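Local coordinates for protein toll (Drosophila melanogaster, PDB 4LXR) that serves as the cell-surface receptor for the cleaved cytokine Spätzle, switching on Toll signalling in dorsal-ventral patterning and antifungal immunity, here as its leucine-rich extracellular part, at residues L209-F214 and V237-T242; N349-L354 and E371-T376; T629-L634 and N651-L656. All blocks are in the same frame, centred on the assembly; numbering follows the deposited sequence.

Contact 1: residues L209-F214 and V237-T242; sequences LTKHDF and VFAHLT. With NAG (2-acetamido-2-deoxy-beta-D-glucopyranose), chain J.
Lys211 and His240 meet through both backbone and side chain. The imidazole gives its ND1 hydrogen to Lys211 O at 3.3 Å, a bent bond (137° at the hydrogen) that arrives well above the carbonyl plane. Phe214 N donates to the same oxygen from the opposite face, and an ordered water donates a further hydrogen to it. That water also donates to Val237 O and accepts from His240 N at 2.8 Å, stitching the two backbones together. Lys211 runs as an extended chain, CG anti to its backbone N (chi1 161°), and crosses the imidazole at about a right angle. Its CG sits 4.1 Å from the His240 ring centroid in an off-centre CH-pi contact, and CE comes 3.6 Å from His240 NE2. Were His240 an alanine, Lys211 O would probably lose one of its donors, and the aliphatic lysine chain the ring it lies against. On the buried side of the contact, Phe214 is the ring that Leu241 and Val237 pack against. Leu241 CD1 lies over one ring face, 4.2 Å from the centroid, while Val237 O approaches the edge at Phe214 CD2 (3.3 Å). Phe214 CE2 also comes within 4.4 Å of Phe238 CD1; the two phenylalanines hold matching places in LRR 3 and LRR 4, consistent with the phenylalanine spine inside the convex side of Toll-like receptor solenoids. Val237 CG2 packs on Phe214 CE2 and Leu209 CB. In the next shell, Asp213 OD2 accepts from Thr210 N, and Asp213 OD1 forms a salt bridge with Arg187. Thr242 OG1 shares a 2.9 Å hydrogen bond with O6 of the N-acetylglucosamine. Ile223 of strand 222-224 backs Phe214 and Leu241, and Asn265 ND2 binds the carbonyl oxygens of both Phe238 and Leu241.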
loop_
_atom_site.group_PDB
_atom_site.type_symbol
_atom_site.label_atom_id
_atom_site.label_comp_id
_atom_site.label_asym_id
_atom_site.label_seq_id
_atom_site.Cartn_x
_atom_site.Cartn_y
_atom_site.Cartn_z
ATOM N N LEU A 209 -14.870 10.310 40.921
ATOM C CA LEU A 209 -13.705 11.143 41.158
ATOM C C LEU A 209 -14.153 12.557 41.504
ATOM O O LEU A 209 -15.037 13.114 40.850
ATOM C CB LEU A 209 -12.789 11.159 39.926
ATOM C CG LEU A 209 -12.056 9.872 39.586
ATOM C CD1 LEU A 209 -11.298 10.067 38.275
ATOM C CD2 LEU A 209 -11.100 9.431 40.717
ATOM N N THR A 210 -13.570 13.098 42.571
ATOM C CA THR A 210 -13.789 14.476 42.983
ATOM C C THR A 210 -12.440 15.117 43.304
ATOM O O THR A 210 -11.413 14.423 43.431
ATOM C CB THR A 210 -14.725 14.589 44.232
ATOM O OG1 THR A 210 -14.226 13.755 45.289
ATOM C CG2 THR A 210 -16.139 14.153 43.896
ATOM N N LYS A 211 -12.461 16.440 43.433
ATOM C CA LYS A 211 -11.272 17.255 43.671
ATOM C C LYS A 211 -10.429 16.746 44.840
ATOM O O LYS A 211 -9.209 16.618 44.731
ATOM C CB LYS A 211 -11.709 18.708 43.879
ATOM C CG LYS A 211 -10.722 19.621 44.556
ATOM C CD LYS A 211 -11.332 21.028 44.677
ATOM C CE LYS A 211 -10.528 21.918 45.623
ATOM N NZ LYS A 211 -10.907 23.366 45.539
ATOM N N HIS A 212 -11.084 16.398 45.936
ATOM C CA HIS A 212 -10.392 15.918 47.125
ATOM C C HIS A 212 -9.565 14.655 46.886
ATOM O O HIS A 212 -8.624 14.376 47.637
ATOM C CB HIS A 212 -11.394 15.679 48.266
ATOM C CG HIS A 212 -10.751 15.344 49.580
ATOM N ND1 HIS A 212 -10.004 16.253 50.300
ATOM C CD2 HIS A 212 -10.742 14.197 50.302
ATOM C CE1 HIS A 212 -9.568 15.682 51.408
ATOM N NE2 HIS A 212 -10.002 14.435 51.435
ATOM N N ASP A 213 -9.912 13.892 45.850
ATOM C CA ASP A 213 -9.202 12.657 45.541
ATOM C C ASP A 213 -7.722 12.924 45.230
ATOM O O ASP A 213 -6.856 12.070 45.467
ATOM C CB ASP A 213 -9.874 11.898 44.376
ATOM C CG ASP A 213 -11.138 11.140 44.800
ATOM O OD1 ASP A 213 -11.307 10.872 46.006
ATOM O OD2 ASP A 213 -11.957 10.790 43.917
ATOM N N PHE A 214 -7.424 14.113 44.718
ATOM C CA PHE A 214 -6.053 14.421 44.324
ATOM C C PHE A 214 -5.393 15.449 45.239
ATOM O O PHE A 214 -4.409 16.085 44.869
ATOM C CB PHE A 214 -6.000 14.886 42.865
ATOM C CG PHE A 214 -6.628 13.915 41.910
ATOM C CD1 PHE A 214 -5.978 12.744 41.575
ATOM C CD2 PHE A 214 -7.873 14.166 41.369
ATOM C CE1 PHE A 214 -6.563 11.842 40.705
ATOM C CE2 PHE A 214 -8.455 13.269 40.488
ATOM C CZ PHE A 214 -7.808 12.109 40.167
ATOM N N VAL A 237 -12.595 18.701 39.416
ATOM C CA VAL A 237 -11.990 17.408 39.744
ATOM C C VAL A 237 -10.460 17.422 39.731
ATOM O O VAL A 237 -9.822 16.679 40.484
ATOM C CB VAL A 237 -12.482 16.260 38.816
ATOM C CG1 VAL A 237 -12.066 16.494 37.354
ATOM C CG2 VAL A 237 -11.948 14.899 39.315
ATOM N N PHE A 238 -9.876 18.268 38.881
ATOM C CA PHE A 238 -8.424 18.294 38.697
ATOM C C PHE A 238 -7.783 19.522 39.363
ATOM O O PHE A 238 -6.613 19.821 39.129
ATOM C CB PHE A 238 -8.078 18.299 37.191
ATOM C CG PHE A 238 -8.603 17.101 36.420
ATOM C CD1 PHE A 238 -8.370 15.809 36.860
ATOM C CD2 PHE A 238 -9.315 17.281 35.240
ATOM C CE1 PHE A 238 -8.835 14.707 36.131
ATOM C CE2 PHE A 238 -9.803 16.189 34.512
ATOM C CZ PHE A 238 -9.566 14.903 34.963
ATOM N N ALA A 239 -8.548 20.238 40.184
ATOM C CA ALA A 239 -8.065 21.480 40.791
ATOM C C ALA A 239 -6.718 21.371 41.498
ATOM O O ALA A 239 -5.934 22.315 41.486
ATOM C CB ALA A 239 -9.098 22.053 41.735
ATOM N N HIS A 240 -6.451 20.233 42.127
ATOM C CA HIS A 240 -5.211 20.095 42.888
ATOM C C HIS A 240 -4.019 19.657 42.032
ATOM O O HIS A 240 -2.876 19.743 42.469
ATOM C CB HIS A 240 -5.408 19.121 44.052
ATOM C CG HIS A 240 -6.237 19.681 45.162
ATOM N ND1 HIS A 240 -7.155 18.928 45.861
ATOM C CD2 HIS A 240 -6.277 20.920 45.703
ATOM C CE1 HIS A 240 -7.729 19.682 46.782
ATOM N NE2 HIS A 240 -7.215 20.895 46.706
ATOM N N LEU A 241 -4.292 19.180 40.822
ATOM C CA LEU A 241 -3.237 18.732 39.913
ATOM C C LEU A 241 -2.653 19.922 39.167
ATOM O O LEU A 241 -2.731 19.979 37.947
ATOM C CB LEU A 241 -3.793 17.712 38.913
ATOM C CG LEU A 241 -4.319 16.415 39.526
ATOM C CD1 LEU A 241 -5.070 15.555 38.509
ATOM C CD2 LEU A 241 -3.177 15.619 40.142
ATOM N N THR A 242 -2.070 20.870 39.896
ATOM C CA THR A 242 -1.659 22.133 39.290
ATOM C C THR A 242 -0.475 22.012 38.339
ATOM O O THR A 242 -0.293 22.864 37.472
ATOM C CB THR A 242 -1.358 23.210 40.348
ATOM O OG1 THR A 242 -0.403 22.702 41.286
ATOM C CG2 THR A 242 -2.634 23.596 41.080
HETATM C C1 NAG J . 3.865 22.588 41.274
HETATM C C2 NAG J . 5.100 23.444 41.021
HETATM C C3 NAG J . 5.294 24.442 42.153
HETATM C C4 NAG J . 4.045 25.308 42.268
HETATM C C5 NAG J . 2.819 24.419 42.485
HETATM C C6 NAG J . 1.525 25.198 42.510
HETATM C C7 NAG J . 6.948 22.611 39.664
HETATM C C8 NAG J . 8.147 21.719 39.600
HETATM N N2 NAG J . 6.290 22.627 40.826
HETATM O O3 NAG J . 6.436 25.249 41.889
HETATM O O4 NAG J . 4.163 26.249 43.331
HETATM O O5 NAG J . 2.705 23.451 41.427
HETATM O O6 NAG J . 0.538 24.531 43.285
HETATM O O7 NAG J . 6.591 23.291 38.705
HETATM O O HOH W 1 -8.051 18.008 42.397
#

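Contact 2: residues N349-L354 and E371-T376; sequences NRLTHL and EDNLLT
The backbones of Arg350-Thr352 and Asn373-Leu375 run side by side in the same direction, with CA of Thr352 4.7 Å from CA of Leu375, and Leu374 N donates to Leu351 O at 2.9 Å. These are equivalent turns of LRR 9 and LRR 10, and they carry the asparagine spine of the leucine-rich repeat solenoid, in which one amide per coil ties its own turn to the coil before. Asn373 OD1 accepts a nearly straight bond from Leu351 N (2.9 Å, 167°) and a weak, bent one from Asn349 N. Its CG stands anti to the carbonyl carbon (chi1 -85°), which turns the amide inward beside Leu351, the two side chains pointing the same way and Leu351 CG lying 3.3 Å from OD1. Asn373 ND2 donates to Leu346 O and Leu370 O, fixing the rotation of the amide from its other end. Asn349 repeats the pattern one coil earlier: its OD1 accepts from Leu327 N and its ND2 donates to Leu322 O and Leu346 O. Farther along, Leu375 CD2 packs on Leu351 CB at 4.1 Å and on Leu354 CG, the latter pair crossing at about a right angle. At the solvent side one water donates to Thr352 O and accepts from Thr376 N (3.0 Å), while a second links Thr352 O to Thr376 OG1.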
loop_
_atom_site.group_PDB
_atom_site.type_symbol
_atom_site.label_atom_id
_atom_site.label_comp_id
_atom_site.label_asym_id
_atom_site.label_seq_id
_atom_site.Cartn_x
_atom_site.Cartn_y
_atom_site.Cartn_z
ATOM N N ASN A 349 -14.746 13.356 8.700
ATOM C CA ASN A 349 -15.851 14.088 9.294
ATOM C C ASN A 349 -16.974 14.187 8.277
ATOM O O ASN A 349 -17.149 13.278 7.471
ATOM C CB ASN A 349 -15.383 15.454 9.781
ATOM C CG ASN A 349 -14.746 15.384 11.155
ATOM O OD1 ASN A 349 -15.450 15.336 12.164
ATOM N ND2 ASN A 349 -13.413 15.389 11.208
ATOM N N ARG A 350 -17.739 15.271 8.309
ATOM C CA ARG A 350 -18.797 15.482 7.327
ATOM C C ARG A 350 -18.704 16.907 6.799
ATOM O O ARG A 350 -19.726 17.539 6.561
ATOM C CB ARG A 350 -20.181 15.313 7.957
ATOM C CG ARG A 350 -20.427 14.021 8.715
ATOM C CD ARG A 350 -20.574 12.815 7.801
ATOM N NE ARG A 350 -21.067 11.650 8.543
ATOM C CZ ARG A 350 -20.395 10.512 8.695
ATOM N NH1 ARG A 350 -20.922 9.513 9.394
ATOM N NH2 ARG A 350 -19.200 10.364 8.141
ATOM N N LEU A 351 -17.488 17.425 6.656
ATOM C CA LEU A 351 -17.309 18.823 6.284
ATOM C C LEU A 351 -17.848 19.115 4.879
ATOM O O LEU A 351 -17.443 18.471 3.905
ATOM C CB LEU A 351 -15.826 19.203 6.387
ATOM C CG LEU A 351 -15.194 19.004 7.777
ATOM C CD1 LEU A 351 -13.674 19.087 7.743
ATOM C CD2 LEU A 351 -15.759 19.999 8.790
ATOM N N THR A 352 -18.775 20.068 4.784
ATOM C CA THR A 352 -19.268 20.527 3.490
ATOM C C THR A 352 -18.550 21.800 3.053
ATOM O O THR A 352 -18.439 22.070 1.865
ATOM C CB THR A 352 -20.772 20.798 3.498
ATOM O OG1 THR A 352 -21.085 21.665 4.593
ATOM C CG2 THR A 352 -21.565 19.483 3.598
ATOM N N HIS A 353 -18.046 22.565 4.015
ATOM C CA HIS A 353 -17.298 23.776 3.697
ATOM C C HIS A 353 -16.439 24.265 4.866
ATOM O O HIS A 353 -16.753 24.033 6.031
ATOM C CB HIS A 353 -18.243 24.891 3.252
ATOM C CG HIS A 353 -19.255 25.267 4.287
ATOM N ND1 HIS A 353 -18.997 26.190 5.277
ATOM C CD2 HIS A 353 -20.523 24.838 4.492
ATOM C CE1 HIS A 353 -20.065 26.318 6.045
ATOM N NE2 HIS A 353 -21.006 25.509 5.588
ATOM N N LEU A 354 -15.342 24.932 4.522
ATOM C CA LEU A 354 -14.442 25.548 5.481
ATOM C C LEU A 354 -14.427 27.037 5.176
ATOM O O LEU A 354 -14.390 27.422 4.010
ATOM C CB LEU A 354 -13.034 24.987 5.318
ATOM C CG LEU A 354 -12.888 23.474 5.432
ATOM C CD1 LEU A 354 -11.494 23.056 5.046
ATOM C CD2 LEU A 354 -13.215 23.019 6.854
ATOM N N GLU A 371 -9.061 14.349 4.226
ATOM C CA GLU A 371 -9.618 13.232 3.462
ATOM C C GLU A 371 -10.911 12.724 4.119
ATOM O O GLU A 371 -11.133 12.939 5.313
ATOM C CB GLU A 371 -8.569 12.107 3.263
ATOM C CG GLU A 371 -8.102 11.394 4.556
ATOM C CD GLU A 371 -6.878 12.042 5.199
ATOM O OE1 GLU A 371 -6.663 13.264 5.000
ATOM O OE2 GLU A 371 -6.118 11.318 5.893
ATOM N N ASP A 372 -11.767 12.082 3.329
ATOM C CA ASP A 372 -13.025 11.499 3.815
ATOM C C ASP A 372 -13.992 12.522 4.404
ATOM O O ASP A 372 -14.469 12.414 5.546
ATOM C CB ASP A 372 -12.768 10.301 4.746
ATOM C CG ASP A 372 -12.108 9.134 4.006
ATOM O OD1 ASP A 372 -12.790 8.453 3.207
ATOM O OD2 ASP A 372 -10.901 8.922 4.193
ATOM N N ASN A 373 -14.287 13.509 3.570
ATOM C CA ASN A 373 -15.238 14.545 3.886
ATOM C C ASN A 373 -16.118 14.806 2.666
ATOM O O ASN A 373 -16.112 14.025 1.720
ATOM C CB ASN A 373 -14.496 15.798 4.354
ATOM C CG ASN A 373 -14.174 15.743 5.847
ATOM O OD1 ASN A 373 -15.070 15.854 6.675
ATOM N ND2 ASN A 373 -12.913 15.529 6.185
ATOM N N LEU A 374 -16.872 15.893 2.691
ATOM C CA LEU A 374 -17.821 16.181 1.631
ATOM C C LEU A 374 -17.564 17.543 1.027
ATOM O O LEU A 374 -18.501 18.241 0.691
ATOM C CB LEU A 374 -19.239 16.151 2.192
ATOM C CG LEU A 374 -19.668 14.831 2.837
ATOM C CD1 LEU A 374 -21.012 14.993 3.522
ATOM C CD2 LEU A 374 -19.721 13.709 1.796
ATOM N N LEU A 375 -16.296 17.941 0.934
ATOM C CA LEU A 375 -15.947 19.242 0.370
ATOM C C LEU A 375 -16.126 19.246 -1.153
ATOM O O LEU A 375 -15.838 18.249 -1.825
ATOM C CB LEU A 375 -14.506 19.606 0.744
ATOM C CG LEU A 375 -14.306 19.753 2.265
ATOM C CD1 LEU A 375 -12.851 19.718 2.622
ATOM C CD2 LEU A 375 -14.955 21.026 2.778
ATOM N N THR A 376 -16.591 20.367 -1.692
ATOM C CA THR A 376 -16.908 20.435 -3.115
ATOM C C THR A 376 -16.013 21.377 -3.899
ATOM O O THR A 376 -16.069 21.390 -5.107
ATOM C CB THR A 376 -18.337 20.904 -3.361
ATOM O OG1 THR A 376 -18.572 22.099 -2.610
ATOM C CG2 THR A 376 -19.340 19.839 -2.976
HETATM O O HOH W 2 -16.533 22.884 -0.093
HETATM O O HOH W 3 -20.387 21.989 -0.326
#

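Contact 3: residues T629-L634 and N651-L656; sequences THVPRL and NTLLRL. With NAG (2-acetamido-2-deoxy-beta-D-glucopyranose), chain G.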
loop_
_atom_site.group_PDB
_atom_site.type_symbol
_atom_site.label_atom_id
_atom_site.label_comp_id
_atom_site.label_asym_id
_atom_site.label_seq_id
_atom_site.Cartn_x
_atom_site.Cartn_y
_atom_site.Cartn_z
ATOM N N THR A 629 -18.592 -12.757 -62.566
ATOM C CA THR A 629 -18.165 -13.025 -63.934
ATOM C C THR A 629 -17.224 -11.923 -64.408
ATOM O O THR A 629 -16.432 -12.118 -65.328
ATOM C CB THR A 629 -19.365 -13.173 -64.891
ATOM O OG1 THR A 629 -20.157 -11.979 -64.865
ATOM C CG2 THR A 629 -20.240 -14.344 -64.467
ATOM N N HIS A 630 -17.300 -10.771 -63.751
ATOM C CA HIS A 630 -16.440 -9.641 -64.081
ATOM C C HIS A 630 -15.830 -9.024 -62.830
ATOM O O HIS A 630 -16.355 -9.175 -61.726
ATOM C CB HIS A 630 -17.231 -8.566 -64.831
ATOM C CG HIS A 630 -17.705 -8.998 -66.180
ATOM N ND1 HIS A 630 -18.999 -9.413 -66.416
ATOM C CD2 HIS A 630 -17.061 -9.078 -67.368
ATOM C CE1 HIS A 630 -19.131 -9.730 -67.692
ATOM N NE2 HIS A 630 -17.968 -9.539 -68.291
ATOM N N VAL A 631 -14.717 -8.324 -63.016
ATOM C CA VAL A 631 -14.104 -7.562 -61.946
ATOM C C VAL A 631 -14.964 -6.341 -61.655
ATOM O O VAL A 631 -15.180 -5.508 -62.538
ATOM C CB VAL A 631 -12.687 -7.105 -62.325
ATOM C CG1 VAL A 631 -12.139 -6.138 -61.272
ATOM C CG2 VAL A 631 -11.768 -8.316 -62.491
ATOM N N PRO A 632 -15.468 -6.231 -60.416
ATOM C CA PRO A 632 -16.350 -5.110 -60.069
ATOM C C PRO A 632 -15.589 -3.794 -59.986
ATOM O O PRO A 632 -14.360 -3.801 -59.906
ATOM C CB PRO A 632 -16.882 -5.501 -58.691
ATOM C CG PRO A 632 -15.813 -6.344 -58.107
ATOM C CD PRO A 632 -15.214 -7.113 -59.265
ATOM N N ARG A 633 -16.325 -2.688 -60.025
ATOM C CA ARG A 633 -15.788 -1.339 -59.843
ATOM C C ARG A 633 -14.904 -1.225 -58.604
ATOM O O ARG A 633 -15.364 -1.470 -57.487
ATOM C CB ARG A 633 -16.945 -0.354 -59.706
ATOM C CG ARG A 633 -17.982 -0.449 -60.805
ATOM C CD ARG A 633 -19.086 0.590 -60.595
ATOM N NE ARG A 633 -19.849 0.842 -61.815
ATOM C CZ ARG A 633 -20.845 1.717 -61.908
ATOM N NH1 ARG A 633 -21.210 2.426 -60.849
ATOM N NH2 ARG A 633 -21.479 1.881 -63.062
ATOM N N LEU A 634 -13.646 -0.833 -58.800
ATOM C CA LEU A 634 -12.673 -0.773 -57.704
ATOM C C LEU A 634 -12.422 0.656 -57.227
ATOM O O LEU A 634 -12.483 1.595 -58.016
ATOM C CB LEU A 634 -11.344 -1.435 -58.118
ATOM C CG LEU A 634 -11.409 -2.923 -58.469
ATOM C CD1 LEU A 634 -10.014 -3.510 -58.798
ATOM C CD2 LEU A 634 -12.071 -3.714 -57.353
ATOM N N ASN A 651 -14.158 -17.397 -57.876
ATOM C CA ASN A 651 -15.341 -16.840 -58.529
ATOM C C ASN A 651 -15.537 -17.519 -59.899
ATOM O O ASN A 651 -15.076 -18.648 -60.087
ATOM C CB ASN A 651 -15.217 -15.318 -58.643
ATOM C CG ASN A 651 -15.543 -14.604 -57.330
ATOM O OD1 ASN A 651 -16.677 -14.189 -57.108
ATOM N ND2 ASN A 651 -14.548 -14.464 -56.460
ATOM N N THR A 652 -16.219 -16.871 -60.843
ATOM C CA THR A 652 -16.225 -17.384 -62.221
ATOM C C THR A 652 -15.929 -16.301 -63.260
ATOM O O THR A 652 -16.710 -16.097 -64.196
ATOM C CB THR A 652 -17.536 -18.118 -62.600
ATOM O OG1 THR A 652 -18.655 -17.234 -62.455
ATOM C CG2 THR A 652 -17.733 -19.358 -61.741
ATOM N N LEU A 653 -14.805 -15.609 -63.079
ATOM C CA LEU A 653 -14.416 -14.516 -63.964
ATOM C C LEU A 653 -14.259 -14.998 -65.402
ATOM O O LEU A 653 -13.529 -15.959 -65.674
ATOM C CB LEU A 653 -13.107 -13.882 -63.498
ATOM C CG LEU A 653 -13.082 -13.031 -62.233
ATOM C CD1 LEU A 653 -11.663 -12.558 -61.940
ATOM C CD2 LEU A 653 -14.011 -11.853 -62.369
ATOM N N LEU A 654 -14.942 -14.322 -66.319
ATOM C CA LEU A 654 -14.905 -14.706 -67.722
ATOM C C LEU A 654 -13.771 -13.999 -68.455
ATOM O O LEU A 654 -13.154 -14.566 -69.348
ATOM C CB LEU A 654 -16.242 -14.405 -68.391
ATOM C CG LEU A 654 -17.450 -15.142 -67.803
ATOM C CD1 LEU A 654 -18.716 -14.707 -68.507
ATOM C CD2 LEU A 654 -17.266 -16.665 -67.875
ATOM N N ARG A 655 -13.494 -12.764 -68.054
ATOM C CA ARG A 655 -12.453 -11.971 -68.684
ATOM C C ARG A 655 -11.959 -10.923 -67.683
ATOM O O ARG A 655 -12.620 -10.666 -66.683
ATOM C CB ARG A 655 -13.012 -11.307 -69.943
ATOM C CG ARG A 655 -11.986 -10.642 -70.845
ATOM C CD ARG A 655 -12.648 -9.989 -72.071
ATOM N NE ARG A 655 -13.489 -10.921 -72.825
ATOM C CZ ARG A 655 -13.026 -11.897 -73.606
ATOM N NH1 ARG A 655 -11.716 -12.088 -73.738
ATOM N NH2 ARG A 655 -13.874 -12.692 -74.250
ATOM N N LEU A 656 -10.786 -10.349 -67.930
ATOM C CA LEU A 656 -10.290 -9.240 -67.130
ATOM C C LEU A 656 -10.584 -7.925 -67.855
ATOM O O LEU A 656 -10.712 -7.904 -69.081
ATOM C CB LEU A 656 -8.791 -9.389 -66.889
ATOM C CG LEU A 656 -8.349 -10.576 -66.030
ATOM C CD1 LEU A 656 -6.827 -10.645 -65.938
ATOM C CD2 LEU A 656 -8.968 -10.504 -64.633
HETATM C C1 NAG G . -17.155 -21.574 -65.356
HETATM C C2 NAG G . -18.621 -21.718 -65.767
HETATM C C3 NAG G . -19.265 -22.882 -65.014
HETATM C C4 NAG G . -18.439 -24.154 -65.157
HETATM C C5 NAG G . -16.978 -23.885 -64.798
HETATM C C6 NAG G . -16.068 -25.058 -65.082
HETATM C C7 NAG G . -19.449 -19.477 -66.376
HETATM C C8 NAG G . -20.234 -18.284 -65.907
HETATM N N2 NAG G . -19.348 -20.486 -65.504
HETATM O O3 NAG G . -20.589 -23.106 -65.488
HETATM O O4 NAG G . -18.971 -25.134 -64.271
HETATM O O5 NAG G . -16.479 -22.790 -65.576
HETATM O O6 NAG G . -15.424 -25.510 -63.899
HETATM O O7 NAG G . -18.933 -19.522 -67.489
#
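Carbon-bound hydrogens do much of the joining between Thr629 and the strip Thr652-Leu653, whose chain passes so close that the CA atoms of Thr629 and Leu653 are 4.0 Å apart. Thr629 CA points its hydrogen almost straight at Thr652 O (3.4 Å, 173° at the hydrogen), and Leu653 CA approaches Thr629 O at a more bent angle. That oxygen also takes a conventional, nearly straight bond from Leu654 N at 2.8 Å, the donor tilted modestly from the carbonyl plane. The contact joins the N-terminal cap (LRRNT) of the second leucine-rich repeat block to LRR 16, which stacks on it as the next coil. Side chains close over the seam on both sides. On the outer one, Leu654 sets CG and CD1 each 4.0 Å from Thr629 CB, while CG2 of Thr629 meets Thr652 OG1 obliquely. On the inner one, Leu653 brings its CD2 against the backbone of segment 629-634, 3.4 Å from His630 C; CG stands anti to the carbonyl carbon (chi1 -72°) and CD1 is extended away from CA, leaving CD2 as the branch that faces His630 and Val631. Val631 CG2 touches both Leu653 CD2 (4.2 Å) and Leu656 CD2, the two leucine methyls meeting it from directions about a right angle apart. The asparagine spine continues here through Asn651, whose OD1 accepts from Leu628 N and whose ND2 donates to Cys623 O and Leu648 O, and through Asn675 of the following coil, whose OD1 accepts from Leu653 N. An N-linked sugar borders the outer side: this N-acetylglucosamine, hydrogen-bonded to His698 NE2, lays the carbonyl oxygen O7 of its acetamido group 3.3 Å from Leu654 CD2.

From the N terminus, contact 1 comes first, pairing LRR 3 with LRR 4 and closing a loop that contains strand 222-224. Contact 2 follows along the same solenoid, its loop holding strand 367-369 and linking LRR 9 to LRR 10; the centres of these two contacts are 39 Å apart. The chain then passes through a C-terminal cap before the second repeat block starts, where contact 3 closes its loop around strand 643-647. All three are in series, so none nests in or crosses another. Each joins neighbouring coils locally, yet contacts 1 and 3 lie on opposite sides of the chain's centre, about 109 Å apart between centres.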